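PDB 6HND: aromatic-amino-acid:2-oxoglutarate transaminase from Candida albicans, which probably catalyses pyridoxal-phosphate-dependent transfer of amino groups from aromatic amino acids, and perhaps 2-aminoadipate, to 2-oxoglutarate. Local coordinates for residues V110-H115 and V381-Q386; S192-F197 and A243-A248; K410-Y415 and N497-I502; L459-S464 and V513-S518. All coordinates share one frame; numbering follows the deposited sequence.

Contact 1: residues V110-H115 and V381-Q386; sequences VHISRH and VNNVIQ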
# COMPACT_ATOMS: atom_id res chain seq x y z
N VAL B 110 -12.06 17.58 15.04
CA VAL B 110 -11.25 16.66 15.88
C VAL B 110 -9.81 17.19 15.89
O VAL B 110 -9.26 17.51 14.81
CB VAL B 110 -11.37 15.23 15.34
CG1 VAL B 110 -10.52 14.22 16.10
CG2 VAL B 110 -12.83 14.80 15.34
N HIS B 111 -9.22 17.31 17.06
CA HIS B 111 -7.81 17.71 17.25
C HIS B 111 -6.97 16.46 17.51
O HIS B 111 -7.29 15.67 18.44
CB HIS B 111 -7.69 18.74 18.38
CG HIS B 111 -6.30 19.21 18.57
ND1 HIS B 111 -5.77 20.23 17.81
CD2 HIS B 111 -5.31 18.78 19.40
CE1 HIS B 111 -4.51 20.44 18.17
NE2 HIS B 111 -4.20 19.55 19.15
N ILE B 112 -5.94 16.26 16.70
CA ILE B 112 -4.99 15.12 16.83
C ILE B 112 -3.68 15.68 17.37
O ILE B 112 -3.01 16.41 16.62
CB ILE B 112 -4.82 14.37 15.49
CG1 ILE B 112 -6.17 13.94 14.91
CG2 ILE B 112 -3.83 13.22 15.69
CD1 ILE B 112 -6.09 13.27 13.55
N SER B 113 -3.36 15.37 18.62
CA SER B 113 -2.16 15.90 19.34
C SER B 113 -0.97 14.94 19.17
O SER B 113 -1.18 13.74 18.82
CB SER B 113 -2.51 16.13 20.80
OG SER B 113 -3.03 14.95 21.40
N ARG B 114 0.23 15.43 19.45
CA ARG B 114 1.47 14.63 19.44
C ARG B 114 1.28 13.42 20.36
O ARG B 114 1.67 12.31 19.94
CB ARG B 114 2.68 15.48 19.85
CG ARG B 114 4.01 14.76 19.73
CD ARG B 114 5.15 15.65 20.18
NE ARG B 114 5.38 16.75 19.23
CZ ARG B 114 6.12 16.68 18.12
NH1 ARG B 114 6.77 15.58 17.80
NH2 ARG B 114 6.22 17.74 17.34
N HIS B 115 0.66 13.61 21.53
CA HIS B 115 0.59 12.57 22.60
C HIS B 115 -0.83 12.42 23.10
O HIS B 115 -1.49 13.45 23.28
CB HIS B 115 1.50 12.91 23.80
CG HIS B 115 2.95 13.04 23.45
ND1 HIS B 115 3.74 11.95 23.17
CD2 HIS B 115 3.74 14.13 23.33
CE1 HIS B 115 4.96 12.36 22.93
NE2 HIS B 115 4.99 13.69 22.99
N VAL B 381 -8.49 8.66 10.39
CA VAL B 381 -9.78 7.93 10.23
C VAL B 381 -10.21 7.40 11.60
O VAL B 381 -11.42 7.55 11.94
CB VAL B 381 -9.72 6.84 9.14
CG1 VAL B 381 -10.91 5.92 9.24
CG2 VAL B 381 -9.62 7.46 7.75
N ASN B 382 -9.28 6.84 12.37
CA ASN B 382 -9.62 6.28 13.71
C ASN B 382 -10.15 7.40 14.62
O ASN B 382 -11.22 7.23 15.24
CB ASN B 382 -8.44 5.57 14.35
CG ASN B 382 -8.75 5.11 15.76
OD1 ASN B 382 -9.28 4.03 15.96
ND2 ASN B 382 -8.40 5.94 16.72
N ASN B 383 -9.43 8.52 14.69
CA ASN B 383 -9.76 9.59 15.67
C ASN B 383 -11.09 10.24 15.26
O ASN B 383 -11.87 10.60 16.14
CB ASN B 383 -8.58 10.53 15.84
CG ASN B 383 -7.42 9.84 16.52
OD1 ASN B 383 -7.37 8.60 16.56
ND2 ASN B 383 -6.47 10.61 17.02
N VAL B 384 -11.37 10.36 13.96
CA VAL B 384 -12.63 10.99 13.49
C VAL B 384 -13.78 10.08 13.94
O VAL B 384 -14.76 10.62 14.50
CB VAL B 384 -12.62 11.26 11.97
CG1 VAL B 384 -14.03 11.51 11.42
CG2 VAL B 384 -11.67 12.39 11.59
N ILE B 385 -13.63 8.75 13.79
CA ILE B 385 -14.70 7.76 14.10
C ILE B 385 -14.91 7.71 15.62
O ILE B 385 -16.06 7.80 16.05
CB ILE B 385 -14.43 6.38 13.46
CG1 ILE B 385 -14.79 6.39 11.98
CG2 ILE B 385 -15.20 5.26 14.15
CD1 ILE B 385 -14.34 5.20 11.23
N GLN B 386 -13.83 7.67 16.41
CA GLN B 386 -13.89 7.52 17.89
C GLN B 386 -14.31 8.85 18.54
O GLN B 386 -15.18 8.82 19.43
CB GLN B 386 -12.55 6.98 18.41
CG GLN B 386 -12.65 5.69 19.24
CD GLN B 386 -12.49 4.37 18.50
OE1 GLN B 386 -13.47 3.67 18.27
NE2 GLN B 386 -11.26 3.95 18.20
O HOH W 1 -7.72 13.20 18.35
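V110 meets the helical segment 381-386 with both of its methyls. CG1, anti to the backbone N (chi1 177°), lies alongside the main chain of N383, with CG1 3.9 Å from the N383 carbonyl O, while CG2 comes to 4.2 Å from V384 CA. A short, beta-branched residue suits the place: its two blunt branches cover a patch of helix backbone and ask for no polar partner.

H111 starts its side chain away from the helix, and its ND1 is hydrogen-bonded to D57; it takes part through its carbonyl. A water donates to H111 O and accepts a weak hydrogen bond from N383 ND2 (3.2 Å), a tenuous bridge between strand and helix.

I112 faces the helix again. Its CG2 and CG1 both come against the nitrogen end of the N383 amide, CG2 standing 3.9 Å from ND2. That amide can hardly be turned over, because ND2 donates to the carbonyl of I122 and OD1 accepts from N382 ND2 at 2.9 Å, close to straight (163°) and in the carbonyl plane. It is thus a buried amide whose polar atoms are satisfied by N382, by the I122 carbonyl and weakly by the water, and what it offers the isoleucine is contact alone. Past I112 the strand no longer touches this helical segment.

The short axes approach to 8.8 Å, and the strand is paired through V110 and I112 with strand 53-60, whose V58 and L60 also touch V384. Helix 375-388 thus packs on one face of a two-stranded antiparallel sheet.

Contact 2: residues S192-F197 and A243-A248; sequences SPFLRF and ALYTIA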
# COMPACT_ATOMS: atom_id res chain seq x y z
N SER B 192 -14.09 -6.43 -12.33
CA SER B 192 -12.98 -6.73 -13.28
C SER B 192 -11.60 -6.75 -12.63
O SER B 192 -10.82 -7.65 -12.90
CB SER B 192 -12.99 -5.75 -14.44
OG SER B 192 -14.08 -6.04 -15.30
N PRO B 193 -11.20 -5.76 -11.80
CA PRO B 193 -9.84 -5.78 -11.28
C PRO B 193 -9.55 -7.07 -10.50
O PRO B 193 -8.39 -7.51 -10.52
CB PRO B 193 -9.78 -4.47 -10.47
CG PRO B 193 -10.80 -3.58 -11.14
CD PRO B 193 -11.93 -4.54 -11.42
N PHE B 194 -10.56 -7.71 -9.90
CA PHE B 194 -10.38 -9.00 -9.20
C PHE B 194 -9.60 -10.02 -10.06
O PHE B 194 -8.74 -10.79 -9.54
CB PHE B 194 -11.71 -9.60 -8.78
CG PHE B 194 -11.50 -10.88 -8.03
CD1 PHE B 194 -11.12 -10.84 -6.72
CD2 PHE B 194 -11.56 -12.09 -8.69
CE1 PHE B 194 -10.82 -12.01 -6.04
CE2 PHE B 194 -11.26 -13.26 -8.00
CZ PHE B 194 -10.90 -13.22 -6.67
N LEU B 195 -9.91 -10.09 -11.35
CA LEU B 195 -9.25 -11.06 -12.25
C LEU B 195 -7.74 -10.80 -12.32
O LEU B 195 -6.99 -11.76 -12.59
CB LEU B 195 -9.92 -10.99 -13.62
CG LEU B 195 -11.41 -11.30 -13.60
CD1 LEU B 195 -12.03 -10.99 -14.96
CD2 LEU B 195 -11.68 -12.74 -13.17
N ARG B 196 -7.28 -9.58 -12.08
CA ARG B 196 -5.82 -9.31 -12.06
C ARG B 196 -5.20 -10.04 -10.86
O ARG B 196 -4.10 -10.63 -11.00
CB ARG B 196 -5.58 -7.81 -11.99
CG ARG B 196 -6.01 -7.06 -13.25
CD ARG B 196 -5.67 -5.59 -13.05
NE ARG B 196 -5.52 -4.82 -14.29
CZ ARG B 196 -4.38 -4.64 -14.97
NH1 ARG B 196 -3.23 -5.18 -14.56
NH2 ARG B 196 -4.40 -3.89 -16.06
N PHE B 197 -5.89 -10.04 -9.72
CA PHE B 197 -5.40 -10.62 -8.45
C PHE B 197 -5.46 -12.14 -8.54
O PHE B 197 -4.51 -12.77 -8.07
CB PHE B 197 -6.21 -10.11 -7.26
CG PHE B 197 -6.60 -8.66 -7.31
CD1 PHE B 197 -5.70 -7.70 -7.76
CD2 PHE B 197 -7.84 -8.25 -6.84
CE1 PHE B 197 -6.06 -6.36 -7.79
CE2 PHE B 197 -8.19 -6.90 -6.84
CZ PHE B 197 -7.31 -5.97 -7.34
N ALA B 243 -12.18 -21.85 -4.61
CA ALA B 243 -12.87 -20.72 -3.94
C ALA B 243 -14.00 -20.14 -4.80
O ALA B 243 -14.11 -20.50 -5.97
CB ALA B 243 -11.85 -19.65 -3.58
N LEU B 244 -14.86 -19.34 -4.17
CA LEU B 244 -15.90 -18.52 -4.84
C LEU B 244 -15.71 -17.08 -4.39
O LEU B 244 -15.58 -16.85 -3.17
CB LEU B 244 -17.29 -19.05 -4.48
CG LEU B 244 -18.45 -18.11 -4.81
CD1 LEU B 244 -18.76 -18.14 -6.31
CD2 LEU B 244 -19.68 -18.46 -3.98
N TYR B 245 -15.64 -16.16 -5.35
CA TYR B 245 -15.62 -14.70 -5.14
C TYR B 245 -17.03 -14.21 -5.44
O TYR B 245 -17.42 -14.33 -6.59
CB TYR B 245 -14.59 -14.02 -6.05
CG TYR B 245 -14.69 -12.52 -6.12
CD1 TYR B 245 -14.77 -11.77 -4.97
CD2 TYR B 245 -14.73 -11.84 -7.34
CE1 TYR B 245 -14.85 -10.38 -5.00
CE2 TYR B 245 -14.82 -10.46 -7.40
CZ TYR B 245 -14.88 -9.73 -6.22
OH TYR B 245 -14.96 -8.38 -6.22
N THR B 246 -17.75 -13.72 -4.44
CA THR B 246 -19.13 -13.21 -4.59
C THR B 246 -19.25 -11.83 -3.93
O THR B 246 -18.87 -11.67 -2.78
CB THR B 246 -20.15 -14.22 -4.04
OG1 THR B 246 -21.46 -13.65 -4.06
CG2 THR B 246 -19.81 -14.68 -2.64
N ILE B 247 -19.79 -10.88 -4.67
CA ILE B 247 -20.23 -9.56 -4.19
C ILE B 247 -21.72 -9.72 -3.86
O ILE B 247 -22.59 -9.37 -4.72
CB ILE B 247 -19.91 -8.50 -5.28
CG1 ILE B 247 -18.48 -8.64 -5.79
CG2 ILE B 247 -20.19 -7.09 -4.76
CD1 ILE B 247 -18.25 -8.13 -7.19
N ALA B 248 -22.02 -10.31 -2.70
CA ALA B 248 -23.31 -11.00 -2.44
C ALA B 248 -24.40 -9.95 -2.30
O ALA B 248 -25.53 -10.20 -2.79
CB ALA B 248 -23.25 -11.91 -1.23
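F194 and Y245 make the contact by themselves, ring upon ring. The centroids are 3.9 Å apart and the planes only 17° from parallel, a face-to-face stack. The rings slide past each other in opposite directions: F194 CG lies 3.4 Å from Y245 CE2, and F194 CB lies over the CE2 side of the tyrosine face, 3.5 Å from Y245 CE2. At the other end Y245 CB stands over the phenylalanine face, 4.1 Å from the F194 ring centroid, as a CH-pi contact. In both residues CG is anti to the backbone N (chi1 -178° in F194, 168° in Y245), which carries the rings toward each other from helix and strand.

Around this pair, F194 also rests on I184 and V186 of the neighbouring strand 183-187, and Y245 packs against L170, F191 and I278. The strand that carries the tyrosine is held by backbone bonds from Y245 to L185 and from T246 to I278. Further along it I247 touches the pyridoxal phosphate, and the Y245 side chain itself comes to about 4 Å from the cofactor.

The two rings differ in what their ends need. A plain phenyl suits position 194, where I184, V186 and the Y245 ring offer apolar surfaces, whereas position 245 suits an aromatic with a polar tip, since Y245 OH is hydrogen-bonded to OD2 of D280 in the cofactor pocket. With its face held by stacking and its hydroxyl by that bond, the tyrosine is consistent with a second-shell residue that helps to place the aspartate beside the cofactor.

Contact 3: residues K410-Y415 and N497-I502; sequences KDLLLY and NNDEEI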
# COMPACT_ATOMS: atom_id res chain seq x y z
N LYS B 410 -31.32 6.71 -5.86
CA LYS B 410 -31.69 5.50 -6.65
C LYS B 410 -33.11 5.66 -7.21
O LYS B 410 -33.33 5.36 -8.42
CB LYS B 410 -31.55 4.22 -5.83
CG LYS B 410 -31.93 2.96 -6.60
CD LYS B 410 -33.36 2.54 -6.36
CE LYS B 410 -33.54 1.87 -5.02
NZ LYS B 410 -34.91 1.31 -4.88
N ASP B 411 -34.05 6.09 -6.37
CA ASP B 411 -35.49 6.20 -6.77
C ASP B 411 -35.66 7.29 -7.84
O ASP B 411 -36.45 7.07 -8.80
CB ASP B 411 -36.37 6.46 -5.55
CG ASP B 411 -36.41 5.31 -4.57
OD1 ASP B 411 -36.05 4.15 -4.98
OD2 ASP B 411 -36.78 5.58 -3.41
N LEU B 412 -34.97 8.41 -7.69
CA LEU B 412 -34.98 9.52 -8.67
C LEU B 412 -34.56 8.98 -10.05
O LEU B 412 -35.35 9.08 -11.01
CB LEU B 412 -34.02 10.60 -8.18
CG LEU B 412 -34.29 12.02 -8.67
CD1 LEU B 412 -35.68 12.49 -8.25
CD2 LEU B 412 -33.20 12.95 -8.14
N LEU B 413 -33.38 8.36 -10.14
CA LEU B 413 -32.88 7.80 -11.42
C LEU B 413 -33.92 6.83 -11.99
O LEU B 413 -34.16 6.87 -13.22
CB LEU B 413 -31.53 7.12 -11.20
CG LEU B 413 -30.97 6.39 -12.41
CD1 LEU B 413 -30.70 7.39 -13.53
CD2 LEU B 413 -29.71 5.62 -12.03
N LEU B 414 -34.50 5.98 -11.13
CA LEU B 414 -35.54 5.00 -11.55
C LEU B 414 -36.79 5.74 -12.07
O LEU B 414 -37.32 5.29 -13.10
CB LEU B 414 -35.86 4.00 -10.43
CG LEU B 414 -35.22 2.62 -10.60
CD1 LEU B 414 -33.71 2.71 -10.44
CD2 LEU B 414 -35.78 1.61 -9.64
N TYR B 415 -37.23 6.81 -11.39
CA TYR B 415 -38.35 7.68 -11.85
C TYR B 415 -37.99 8.23 -13.24
O TYR B 415 -38.73 7.97 -14.22
CB TYR B 415 -38.65 8.77 -10.81
CG TYR B 415 -39.74 9.74 -11.18
CD1 TYR B 415 -41.08 9.39 -11.09
CD2 TYR B 415 -39.44 11.03 -11.62
CE1 TYR B 415 -42.08 10.26 -11.45
CE2 TYR B 415 -40.44 11.92 -11.99
CZ TYR B 415 -41.77 11.53 -11.89
OH TYR B 415 -42.77 12.38 -12.24
N ASN B 497 -23.73 15.57 -8.77
CA ASN B 497 -23.65 16.70 -7.78
C ASN B 497 -25.03 17.01 -7.18
O ASN B 497 -25.07 17.50 -6.05
CB ASN B 497 -23.07 17.98 -8.41
CG ASN B 497 -21.66 17.79 -8.92
OD1 ASN B 497 -20.75 17.53 -8.13
ND2 ASN B 497 -21.46 17.90 -10.22
N ASN B 498 -26.11 16.74 -7.91
CA ASN B 498 -27.48 17.17 -7.53
C ASN B 498 -28.55 16.37 -8.29
O ASN B 498 -28.22 15.68 -9.30
CB ASN B 498 -27.66 18.69 -7.73
CG ASN B 498 -27.26 19.19 -9.10
OD1 ASN B 498 -27.82 18.76 -10.11
ND2 ASN B 498 -26.27 20.08 -9.17
N ASP B 499 -29.79 16.49 -7.83
CA ASP B 499 -31.01 15.87 -8.38
C ASP B 499 -31.17 16.25 -9.86
O ASP B 499 -31.62 15.39 -10.64
CB ASP B 499 -32.24 16.33 -7.59
CG ASP B 499 -32.22 15.95 -6.12
OD1 ASP B 499 -31.33 15.21 -5.72
OD2 ASP B 499 -33.09 16.42 -5.39
N GLU B 500 -30.85 17.49 -10.23
CA GLU B 500 -30.99 17.98 -11.63
C GLU B 500 -30.12 17.10 -12.55
O GLU B 500 -30.61 16.68 -13.63
CB GLU B 500 -30.64 19.47 -11.73
CG GLU B 500 -31.63 20.39 -11.01
CD GLU B 500 -31.54 20.40 -9.48
OE1 GLU B 500 -30.41 20.56 -8.96
OE2 GLU B 500 -32.59 20.24 -8.81
N GLU B 501 -28.89 16.78 -12.13
CA GLU B 501 -27.97 15.95 -12.96
C GLU B 501 -28.52 14.53 -13.06
O GLU B 501 -28.35 13.92 -14.12
CB GLU B 501 -26.56 15.96 -12.40
CG GLU B 501 -25.83 17.25 -12.69
CD GLU B 501 -24.48 17.33 -12.00
OE1 GLU B 501 -23.98 16.25 -11.56
OE2 GLU B 501 -23.95 18.47 -11.88
N ILE B 502 -29.17 14.03 -12.01
CA ILE B 502 -29.72 12.64 -12.02
C ILE B 502 -30.90 12.58 -12.99
O ILE B 502 -30.91 11.65 -13.83
CB ILE B 502 -30.08 12.17 -10.61
CG1 ILE B 502 -28.79 11.97 -9.81
CG2 ILE B 502 -30.95 10.91 -10.69
CD1 ILE B 502 -28.99 11.74 -8.34
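L412 reaches across to the first turn of helix 499-518, where its CB and CG meet one methyl and its CD2 meets a second residue as well. CB lies 4.0 Å from I502 CG2, and CG keeps about the same distance from that methyl. CG is anti to the backbone N (chi1 -155°), and from there the branch CD2 runs on toward D499, where it ends 3.6 Å from D499 CB. The leucine crosses both D499 and I502 at about a right angle, and CD2 touches I502 CG2 too (4.0 Å), so one methyl spans two residues three apart in the same turn.

I502 answers with its CG2 methyl, which also presses on the backbone of the next residue, 3.6 Å from L413 N, and touches L413 CB at 3.9 Å. A beta-branched methyl lies close enough to its own main chain to pack against the backbone of L413. L413 also packs on L41 of the second subunit.

At the helix start N498 is the N-cap, its OD1 accepting from E501 N at 3.0 Å. One residue earlier, N497 holds the E501 carboxylate: its backbone N gives to OE1 and its ND2 to OE2 (3.0 Å), the latter on the syn lone pair. N497 OD1 accepts from N47 of the second subunit.

Between the segments there is no hydrogen bond. Their union is hydrophobic, with even the aspartate lending its CB to the leucine, while N498 and the N497-E501 bonds secure the helix start.

Contact 4: residues L459-S464 and V513-S518; sequences LWKLIS and VYEFFS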
# COMPACT_ATOMS: atom_id res chain seq x y z
N LEU B 459 -23.81 2.29 -27.46
CA LEU B 459 -22.88 3.02 -26.56
C LEU B 459 -22.45 4.32 -27.26
O LEU B 459 -22.57 5.39 -26.62
CB LEU B 459 -21.68 2.15 -26.20
CG LEU B 459 -20.75 2.74 -25.13
CD1 LEU B 459 -21.48 2.95 -23.81
CD2 LEU B 459 -19.51 1.86 -24.93
N TRP B 460 -22.02 4.25 -28.52
CA TRP B 460 -21.67 5.46 -29.30
C TRP B 460 -22.83 6.47 -29.24
O TRP B 460 -22.55 7.65 -29.01
CB TRP B 460 -21.31 5.12 -30.75
CG TRP B 460 -19.99 4.44 -30.90
CD1 TRP B 460 -19.76 3.17 -31.34
CD2 TRP B 460 -18.71 5.03 -30.62
NE1 TRP B 460 -18.41 2.93 -31.36
CE2 TRP B 460 -17.75 4.04 -30.91
CE3 TRP B 460 -18.29 6.27 -30.15
CZ2 TRP B 460 -16.39 4.28 -30.74
CZ3 TRP B 460 -16.95 6.50 -29.97
CH2 TRP B 460 -16.01 5.51 -30.26
N LYS B 461 -24.08 6.01 -29.40
CA LYS B 461 -25.29 6.87 -29.35
C LYS B 461 -25.42 7.60 -27.99
O LYS B 461 -25.74 8.81 -27.98
CB LYS B 461 -26.54 6.04 -29.61
CG LYS B 461 -27.75 6.85 -30.04
CD LYS B 461 -27.42 7.78 -31.20
CE LYS B 461 -28.62 8.13 -32.03
NZ LYS B 461 -28.26 9.17 -33.02
N LEU B 462 -25.24 6.88 -26.88
CA LEU B 462 -25.30 7.46 -25.52
C LEU B 462 -24.22 8.55 -25.41
O LEU B 462 -24.54 9.66 -24.94
CB LEU B 462 -25.07 6.39 -24.44
CG LEU B 462 -26.07 5.23 -24.37
CD1 LEU B 462 -25.78 4.39 -23.16
CD2 LEU B 462 -27.49 5.71 -24.31
N ILE B 463 -22.98 8.24 -25.83
CA ILE B 463 -21.84 9.20 -25.77
C ILE B 463 -22.24 10.46 -26.56
O ILE B 463 -22.13 11.56 -25.98
CB ILE B 463 -20.52 8.59 -26.27
CG1 ILE B 463 -20.08 7.41 -25.39
CG2 ILE B 463 -19.44 9.66 -26.38
CD1 ILE B 463 -19.02 6.54 -26.02
N SER B 464 -22.78 10.31 -27.77
CA SER B 464 -23.27 11.44 -28.61
C SER B 464 -24.42 12.19 -27.91
O SER B 464 -24.44 13.42 -28.04
CB SER B 464 -23.64 11.04 -30.02
OG SER B 464 -24.73 10.15 -30.03
N VAL B 513 -31.63 5.82 -26.22
CA VAL B 513 -32.10 4.43 -26.49
C VAL B 513 -33.32 4.52 -27.41
O VAL B 513 -33.38 3.74 -28.40
CB VAL B 513 -32.42 3.60 -25.23
CG1 VAL B 513 -32.84 2.19 -25.63
CG2 VAL B 513 -31.25 3.52 -24.25
N TYR B 514 -34.25 5.42 -27.10
CA TYR B 514 -35.46 5.70 -27.90
C TYR B 514 -35.07 5.97 -29.36
O TYR B 514 -35.64 5.30 -30.25
CB TYR B 514 -36.25 6.90 -27.40
CG TYR B 514 -37.54 7.07 -28.16
CD1 TYR B 514 -38.60 6.21 -27.93
CD2 TYR B 514 -37.68 8.02 -29.17
CE1 TYR B 514 -39.77 6.30 -28.65
CE2 TYR B 514 -38.85 8.12 -29.90
CZ TYR B 514 -39.91 7.26 -29.65
OH TYR B 514 -41.08 7.30 -30.34
N GLU B 515 -34.16 6.90 -29.61
CA GLU B 515 -33.75 7.24 -30.99
C GLU B 515 -33.15 5.99 -31.62
O GLU B 515 -33.46 5.70 -32.78
CB GLU B 515 -32.76 8.40 -31.06
CG GLU B 515 -32.69 9.06 -32.44
CD GLU B 515 -31.35 9.70 -32.79
OE1 GLU B 515 -30.65 9.17 -33.71
OE2 GLU B 515 -30.99 10.71 -32.14
N PHE B 516 -32.34 5.25 -30.87
CA PHE B 516 -31.58 4.10 -31.43
C PHE B 516 -32.59 3.06 -31.92
O PHE B 516 -32.42 2.55 -33.07
CB PHE B 516 -30.58 3.57 -30.40
CG PHE B 516 -29.90 2.28 -30.78
CD1 PHE B 516 -28.82 2.27 -31.65
CD2 PHE B 516 -30.31 1.09 -30.23
CE1 PHE B 516 -28.19 1.09 -31.99
CE2 PHE B 516 -29.68 -0.09 -30.56
CZ PHE B 516 -28.63 -0.10 -31.44
N PHE B 517 -33.62 2.78 -31.12
CA PHE B 517 -34.73 1.84 -31.45
C PHE B 517 -35.57 2.38 -32.63
O PHE B 517 -35.83 1.60 -33.58
CB PHE B 517 -35.56 1.53 -30.21
CG PHE B 517 -35.09 0.30 -29.45
CD1 PHE B 517 -33.95 0.34 -28.65
CD2 PHE B 517 -35.76 -0.91 -29.59
CE1 PHE B 517 -33.52 -0.78 -27.97
CE2 PHE B 517 -35.32 -2.04 -28.92
CZ PHE B 517 -34.21 -1.97 -28.10
N SER B 518 -35.94 3.66 -32.60
CA SER B 518 -36.69 4.36 -33.69
C SER B 518 -35.92 4.24 -35.01
O SER B 518 -36.57 4.05 -36.06
CB SER B 518 -36.97 5.80 -33.34
OG SER B 518 -37.56 5.90 -32.05
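K461 and E515 bring together helices 451-465 and 499-518 of what is expected to be the small C-terminal domain of a fold-type I, class I aminotransferase; their short axes pass 9.8 Å apart at 132°. The lysine chain, bent at chi2 (51°), crosses the glutamate at about a right angle and presents NZ to OE1, probably as a salt bridge. The modelled separation is improbably short and OE1 is crowded, so the exact geometry is doubtful, although the two charged groups are close.

Each charged end has further partners. NZ also donates to the carbonyl of F523 and makes a cation-pi contact with the F523 ring. On the carboxylate, OE2 is hydrogen-bonded to the hydroxyl of Y465, and OE1 is modelled as accepting from N519 ND2. A buried ammonium would probably be costly without such company, and a long flexible lysine is well suited to collecting it.

Two serines settle their hydroxyls within their own helices: S464 OG gives to K461 O at 2.6 Å and S518 OG to Y514 O at 2.7 Å. Y514 O thus accepts twice, from S518 N as well.

The remaining contacts are apolar. K461 CG passes F516 CB, the aliphatic part of the lysine serving as a hydrophobic surface. L462, whose side chain also reaches F489 of strand 488-492, sets its CD2 methyl 4.4 Å from V513 CG2.

All four contacts are largely buried, but only contact 2 lies near the middle of the chain, about 10 Å from its centre, on the seven-stranded sheet of the large domain beside the cofactor. The centres of contacts 1, 3 and 4 lie 24 to 32 Å out. Contacts 3 and 4 share helix 499-518, using its first turn and its far end, and their centres are about 20 Å apart. Contact 1 joins strand 109-113, early in the chain, to the much later helix 375-388. The chemistry follows: stacked aromatics at the core, aliphatic packing beside a buried amide in contact 1, methyls at a capped helix start in contact 3, and a charged pair in contact 4.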